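Local coordinates for protein separin (PDB 5U1T) that cleaves the cohesin subunit SCC1 as a caspase-like cysteine protease at the onset of anaphase and is held inactive by securin for most of the cell cycle, at residues Glu501-Glu514 with Asn520-Arg533. Residues are numbered along the deposited sequence; the frame is centred on the assembly and turned at random.
Sequences EIMLSVLYGNSSIE and NWSQLSRMIFCSLR
With CG anti to the backbone N (chi1 -180°) and the chain extended beyond it, Glu501 carries its carboxylate to the start of helix 523-533; Arg533, at the far end of that helix, is kinked at its second and third torsions, which swing the guanidinium toward Ser511 and Ile513 in the loop that follows helix 501-509. Between these polar ends the two helices run nearly parallel, their axes 11° apart and 8.4 Å at closest approach. Glu501 OE1 accepts from the hydroxyl of the N-cap residue Ser522 and, 2.7 Å away, from Ser525 OG, while OE2 takes the Ser522 backbone N at 3.1 Å, from above the carboxylate plane. His551 adds a further hydrogen bond to OE1. The Glu501 and Trp521 side chains run past one another in opposite senses, CG of Glu501 lying near the indole, whose ring has one face over the backbone of Ser505. One turn on, Ser505 OG donates to Ser525 O at 2.6 Å, and this carbonyl receives Phe529 N from the opposite face of its plane. Gly509 allows the closest backbone approach, 4.6 Å between its CA and that of Phe529. Phe529 turns its ring edge to Gly509 N, and Arg533 CG sits over one face of the same ring. Arg533 NH2 then bonds Ser511 O almost straight (176°) and Ile513 O at 2.6 Å, both near the guanidinium plane. A methionine in place of Arg533 would probably leave these two carbonyls without their shared donor and the loop freer to shift. This joint in the helical domain thus pairs opposite chemistries: a buried carboxylate, probably stabilised by the helix N-terminus and the hydroxyls, and a guanidinium whose NH2 bonds two main-chain carbonyls.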
loop_
_atom_site.group_PDB
_atom_site.type_symbol
_atom_site.label_atom_id
_atom_site.label_comp_id
_atom_site.label_asym_id
_atom_site.label_seq_id
_atom_site.Cartn_x
_atom_site.Cartn_y
_atom_site.Cartn_z
ATOM N N GLU A 501 -19.825 -11.663 -31.509
ATOM C CA GLU A 501 -19.196 -12.367 -30.415
ATOM C C GLU A 501 -18.347 -11.399 -29.611
ATOM O O GLU A 501 -18.405 -11.368 -28.386
ATOM C CB GLU A 501 -18.334 -13.489 -30.966
ATOM C CG GLU A 501 -17.650 -14.274 -29.934
ATOM C CD GLU A 501 -16.825 -15.389 -30.522
ATOM O OE1 GLU A 501 -15.638 -15.164 -30.855
ATOM O OE2 GLU A 501 -17.380 -16.500 -30.652
ATOM N N ILE A 502 -17.554 -10.609 -30.321
ATOM C CA ILE A 502 -16.665 -9.652 -29.698
ATOM C C ILE A 502 -17.439 -8.624 -28.843
ATOM O O ILE A 502 -17.084 -8.364 -27.676
ATOM C CB ILE A 502 -15.814 -8.961 -30.775
ATOM C CG1 ILE A 502 -15.241 -10.031 -31.712
ATOM C CG2 ILE A 502 -14.723 -8.130 -30.140
ATOM C CD1 ILE A 502 -14.006 -9.618 -32.483
ATOM N N MET A 503 -18.505 -8.064 -29.403
ATOM C CA MET A 503 -19.332 -7.125 -28.666
ATOM C C MET A 503 -19.896 -7.730 -27.386
ATOM O O MET A 503 -19.942 -7.055 -26.350
ATOM C CB MET A 503 -20.487 -6.623 -29.534
ATOM C CG MET A 503 -20.063 -5.682 -30.621
ATOM S SD MET A 503 -21.439 -5.266 -31.714
ATOM C CE MET A 503 -22.491 -4.265 -30.641
ATOM N N LEU A 504 -20.355 -8.982 -27.467
ATOM C CA LEU A 504 -20.922 -9.641 -26.292
ATOM C C LEU A 504 -19.829 -9.884 -25.216
ATOM O O LEU A 504 -20.086 -9.766 -24.006
ATOM C CB LEU A 504 -21.604 -10.948 -26.686
ATOM C CG LEU A 504 -22.936 -10.825 -27.438
ATOM C CD1 LEU A 504 -23.362 -12.167 -27.986
ATOM C CD2 LEU A 504 -24.040 -10.252 -26.567
ATOM N N SER A 505 -18.619 -10.194 -25.668
ATOM C CA SER A 505 -17.504 -10.490 -24.780
ATOM C C SER A 505 -17.056 -9.272 -23.945
ATOM O O SER A 505 -16.942 -9.348 -22.726
ATOM C CB SER A 505 -16.329 -11.021 -25.593
ATOM O OG SER A 505 -15.336 -11.543 -24.730
ATOM N N VAL A 506 -16.821 -8.151 -24.612
ATOM C CA VAL A 506 -16.453 -6.938 -23.914
ATOM C C VAL A 506 -17.591 -6.459 -23.033
ATOM O O VAL A 506 -17.356 -6.067 -21.899
ATOM C CB VAL A 506 -16.030 -5.824 -24.889
ATOM C CG1 VAL A 506 -15.849 -4.517 -24.168
ATOM C CG2 VAL A 506 -14.743 -6.219 -25.594
ATOM N N LEU A 507 -18.829 -6.513 -23.517
ATOM C CA LEU A 507 -19.955 -6.007 -22.716
ATOM C C LEU A 507 -20.228 -6.857 -21.470
ATOM O O LEU A 507 -20.395 -6.306 -20.399
ATOM C CB LEU A 507 -21.241 -5.900 -23.541
ATOM C CG LEU A 507 -22.450 -5.337 -22.773
ATOM C CD1 LEU A 507 -22.564 -3.837 -22.892
ATOM C CD2 LEU A 507 -23.735 -6.009 -23.201
ATOM N N TYR A 508 -20.285 -8.177 -21.592
ATOM C CA TYR A 508 -20.588 -8.984 -20.419
ATOM C C TYR A 508 -19.341 -9.219 -19.563
ATOM O O TYR A 508 -19.446 -9.489 -18.367
ATOM C CB TYR A 508 -21.228 -10.315 -20.819
ATOM C CG TYR A 508 -22.720 -10.200 -21.053
ATOM C CD1 TYR A 508 -23.606 -10.156 -19.982
ATOM C CD2 TYR A 508 -23.250 -10.115 -22.346
ATOM C CE1 TYR A 508 -24.980 -10.035 -20.180
ATOM C CE2 TYR A 508 -24.630 -10.002 -22.548
ATOM C CZ TYR A 508 -25.489 -9.964 -21.455
ATOM O OH TYR A 508 -26.860 -9.845 -21.626
ATOM N N GLY A 509 -18.171 -9.103 -20.178
ATOM C CA GLY A 509 -16.926 -9.101 -19.444
ATOM C C GLY A 509 -16.948 -8.044 -18.351
ATOM O O GLY A 509 -16.498 -8.295 -17.238
ATOM N N ASN A 510 -17.491 -6.869 -18.672
ATOM C CA ASN A 510 -17.595 -5.767 -17.721
ATOM C C ASN A 510 -18.751 -5.907 -16.748
ATOM O O ASN A 510 -18.862 -5.129 -15.811
ATOM C CB ASN A 510 -17.737 -4.437 -18.456
ATOM C CG ASN A 510 -16.403 -3.862 -18.880
ATOM O OD1 ASN A 510 -15.934 -4.081 -20.000
ATOM N ND2 ASN A 510 -15.774 -3.124 -17.977
ATOM N N SER A 511 -19.611 -6.894 -16.964
ATOM C CA SER A 511 -20.782 -7.054 -16.114
ATOM C C SER A 511 -20.501 -7.976 -14.928
ATOM O O SER A 511 -19.507 -8.700 -14.898
ATOM C CB SER A 511 -21.977 -7.595 -16.917
ATOM O OG SER A 511 -21.934 -9.010 -17.035
ATOM N N SER A 512 -21.405 -7.950 -13.955
ATOM C CA SER A 512 -21.303 -8.821 -12.792
ATOM C C SER A 512 -22.346 -9.927 -12.860
ATOM O O SER A 512 -22.577 -10.617 -11.873
ATOM C CB SER A 512 -21.488 -8.026 -11.499
ATOM O OG SER A 512 -22.839 -7.588 -11.368
ATOM N N ILE A 513 -22.981 -10.078 -14.017
ATOM C CA ILE A 513 -23.998 -11.102 -14.204
ATOM C C ILE A 513 -23.358 -12.471 -14.075
ATOM O O ILE A 513 -22.282 -12.701 -14.602
ATOM C CB ILE A 513 -24.701 -10.955 -15.569
ATOM C CG1 ILE A 513 -25.356 -9.567 -15.659
ATOM C CG2 ILE A 513 -25.708 -12.076 -15.769
ATOM C CD1 ILE A 513 -26.055 -9.278 -16.974
ATOM N N GLU A 514 -24.027 -13.372 -13.364
ATOM C CA GLU A 514 -23.426 -14.627 -12.927
ATOM C C GLU A 514 -23.035 -15.605 -14.042
ATOM O O GLU A 514 -21.833 -15.818 -14.285
ATOM C CB GLU A 514 -24.371 -15.333 -11.948
ATOM C CG GLU A 514 -24.554 -14.595 -10.609
ATOM C CD GLU A 514 -25.567 -15.282 -9.660
ATOM O OE1 GLU A 514 -26.280 -16.231 -10.110
ATOM O OE2 GLU A 514 -25.642 -14.865 -8.463
ATOM N N ASN A 520 -19.269 -20.625 -25.474
ATOM C CA ASN A 520 -19.732 -20.538 -26.861
ATOM C C ASN A 520 -18.742 -19.825 -27.788
ATOM O O ASN A 520 -18.874 -19.900 -29.021
ATOM C CB ASN A 520 -21.070 -19.795 -26.936
ATOM C CG ASN A 520 -22.239 -20.636 -26.472
ATOM O OD1 ASN A 520 -22.103 -21.843 -26.265
ATOM N ND2 ASN A 520 -23.404 -20.003 -26.312
ATOM N N TRP A 521 -17.772 -19.110 -27.210
ATOM C CA TRP A 521 -16.972 -18.158 -27.987
ATOM C C TRP A 521 -15.604 -18.706 -28.356
ATOM O O TRP A 521 -15.085 -19.618 -27.690
ATOM C CB TRP A 521 -16.817 -16.847 -27.213
ATOM C CG TRP A 521 -18.142 -16.251 -26.813
ATOM C CD1 TRP A 521 -19.342 -16.443 -27.431
ATOM C CD2 TRP A 521 -18.404 -15.385 -25.695
ATOM N NE1 TRP A 521 -20.326 -15.740 -26.785
ATOM C CE2 TRP A 521 -19.784 -15.087 -25.714
ATOM C CE3 TRP A 521 -17.609 -14.825 -24.693
ATOM C CZ2 TRP A 521 -20.384 -14.260 -24.759
ATOM C CZ3 TRP A 521 -18.203 -14.000 -23.763
ATOM C CH2 TRP A 521 -19.572 -13.728 -23.793
ATOM N N SER A 522 -15.020 -18.159 -29.415
ATOM C CA SER A 522 -13.637 -18.482 -29.751
ATOM C C SER A 522 -12.718 -18.219 -28.547
ATOM O O SER A 522 -13.027 -17.353 -27.726
ATOM C CB SER A 522 -13.197 -17.651 -30.933
ATOM O OG SER A 522 -13.425 -16.298 -30.609
ATOM N N GLN A 523 -11.602 -18.948 -28.449
ATOM C CA GLN A 523 -10.679 -18.789 -27.322
ATOM C C GLN A 523 -10.318 -17.335 -27.050
ATOM O O GLN A 523 -10.379 -16.896 -25.906
ATOM C CB GLN A 523 -9.388 -19.587 -27.534
ATOM C CG GLN A 523 -9.503 -21.100 -27.317
ATOM C CD GLN A 523 -9.787 -21.505 -25.864
ATOM O OE1 GLN A 523 -8.951 -21.300 -24.972
ATOM N NE2 GLN A 523 -10.971 -22.090 -25.624
ATOM N N LEU A 524 -9.957 -16.584 -28.090
ATOM C CA LEU A 524 -9.483 -15.210 -27.902
ATOM C C LEU A 524 -10.574 -14.298 -27.368
ATOM O O LEU A 524 -10.280 -13.295 -26.725
ATOM C CB LEU A 524 -8.930 -14.624 -29.204
ATOM C CG LEU A 524 -7.496 -14.973 -29.614
ATOM C CD1 LEU A 524 -7.190 -14.397 -30.970
ATOM C CD2 LEU A 524 -6.482 -14.486 -28.595
ATOM N N SER A 525 -11.834 -14.640 -27.652
ATOM C CA SER A 525 -12.960 -13.873 -27.149
ATOM C C SER A 525 -13.185 -14.199 -25.675
ATOM O O SER A 525 -13.500 -13.326 -24.870
ATOM C CB SER A 525 -14.222 -14.158 -27.970
ATOM O OG SER A 525 -14.057 -13.706 -29.298
ATOM N N ARG A 526 -13.017 -15.470 -25.334
ATOM C CA ARG A 526 -13.119 -15.906 -23.956
ATOM C C ARG A 526 -11.981 -15.340 -23.122
ATOM O O ARG A 526 -12.169 -15.049 -21.944
ATOM C CB ARG A 526 -13.124 -17.420 -23.882
ATOM C CG ARG A 526 -14.194 -18.035 -24.726
ATOM C CD ARG A 526 -14.190 -19.516 -24.557
ATOM N NE ARG A 526 -14.442 -19.854 -23.169
ATOM C CZ ARG A 526 -14.327 -21.078 -22.667
ATOM N NH1 ARG A 526 -14.582 -21.278 -21.378
ATOM N NH2 ARG A 526 -13.955 -22.093 -23.441
ATOM N N MET A 527 -10.813 -15.168 -23.742
ATOM C CA MET A 527 -9.645 -14.622 -23.041
ATOM C C MET A 527 -9.853 -13.176 -22.662
ATOM O O MET A 527 -9.531 -12.785 -21.560
ATOM C CB MET A 527 -8.380 -14.760 -23.879
ATOM C CG MET A 527 -7.833 -16.162 -23.858
ATOM S SD MET A 527 -6.416 -16.449 -24.919
ATOM C CE MET A 527 -5.111 -15.585 -24.082
ATOM N N ILE A 528 -10.400 -12.379 -23.569
ATOM C CA ILE A 528 -10.715 -11.010 -23.213
ATOM C C ILE A 528 -11.748 -11.038 -22.082
ATOM O O ILE A 528 -11.621 -10.293 -21.114
ATOM C CB ILE A 528 -11.226 -10.194 -24.413
ATOM C CG1 ILE A 528 -10.092 -9.986 -25.418
ATOM C CG2 ILE A 528 -11.728 -8.840 -23.954
ATOM C CD1 ILE A 528 -10.465 -9.209 -26.657
ATOM N N PHE A 529 -12.735 -11.930 -22.184
ATOM C CA PHE A 529 -13.805 -12.048 -21.187
ATOM C C PHE A 529 -13.294 -12.342 -19.769
ATOM O O PHE A 529 -13.655 -11.666 -18.809
ATOM C CB PHE A 529 -14.780 -13.137 -21.620
ATOM C CG PHE A 529 -15.945 -13.295 -20.717
ATOM C CD1 PHE A 529 -16.939 -12.332 -20.676
ATOM C CD2 PHE A 529 -16.066 -14.419 -19.915
ATOM C CE1 PHE A 529 -18.034 -12.476 -19.833
ATOM C CE2 PHE A 529 -17.157 -14.579 -19.076
ATOM C CZ PHE A 529 -18.143 -13.608 -19.034
ATOM N N CYS A 530 -12.465 -13.371 -19.654
ATOM C CA CYS A 530 -11.810 -13.737 -18.402
ATOM C C CYS A 530 -11.003 -12.599 -17.775
ATOM O O CYS A 530 -11.069 -12.350 -16.566
ATOM C CB CYS A 530 -10.886 -14.926 -18.643
ATOM S SG CYS A 530 -11.766 -16.429 -19.011
ATOM N N SER A 531 -10.237 -11.921 -18.619
ATOM C CA SER A 531 -9.397 -10.830 -18.171
ATOM C C SER A 531 -10.239 -9.707 -17.627
ATOM O O SER A 531 -9.848 -9.050 -16.668
ATOM C CB SER A 531 -8.506 -10.333 -19.303
ATOM O OG SER A 531 -7.605 -11.363 -19.674
ATOM N N LEU A 532 -11.394 -9.489 -18.246
ATOM C CA LEU A 532 -12.316 -8.450 -17.816
ATOM C C LEU A 532 -12.962 -8.848 -16.490
ATOM O O LEU A 532 -13.256 -7.999 -15.661
ATOM C CB LEU A 532 -13.395 -8.191 -18.882
ATOM C CG LEU A 532 -13.217 -7.096 -19.946
ATOM C CD1 LEU A 532 -13.141 -5.723 -19.316
ATOM C CD2 LEU A 532 -11.966 -7.304 -20.734
ATOM N N ARG A 533 -13.168 -10.147 -16.294
ATOM C CA ARG A 533 -13.949 -10.648 -15.164
ATOM C C ARG A 533 -13.161 -10.989 -13.921
ATOM O O ARG A 533 -13.742 -11.151 -12.860
ATOM C CB ARG A 533 -14.706 -11.900 -15.568
ATOM C CG ARG A 533 -15.781 -11.666 -16.569
ATOM C CD ARG A 533 -16.941 -12.511 -16.176
ATOM N NE ARG A 533 -18.016 -11.672 -15.689
ATOM C CZ ARG A 533 -19.159 -12.137 -15.215
ATOM N NH1 ARG A 533 -19.375 -13.443 -15.154
ATOM N NH2 ARG A 533 -20.078 -11.284 -14.805
#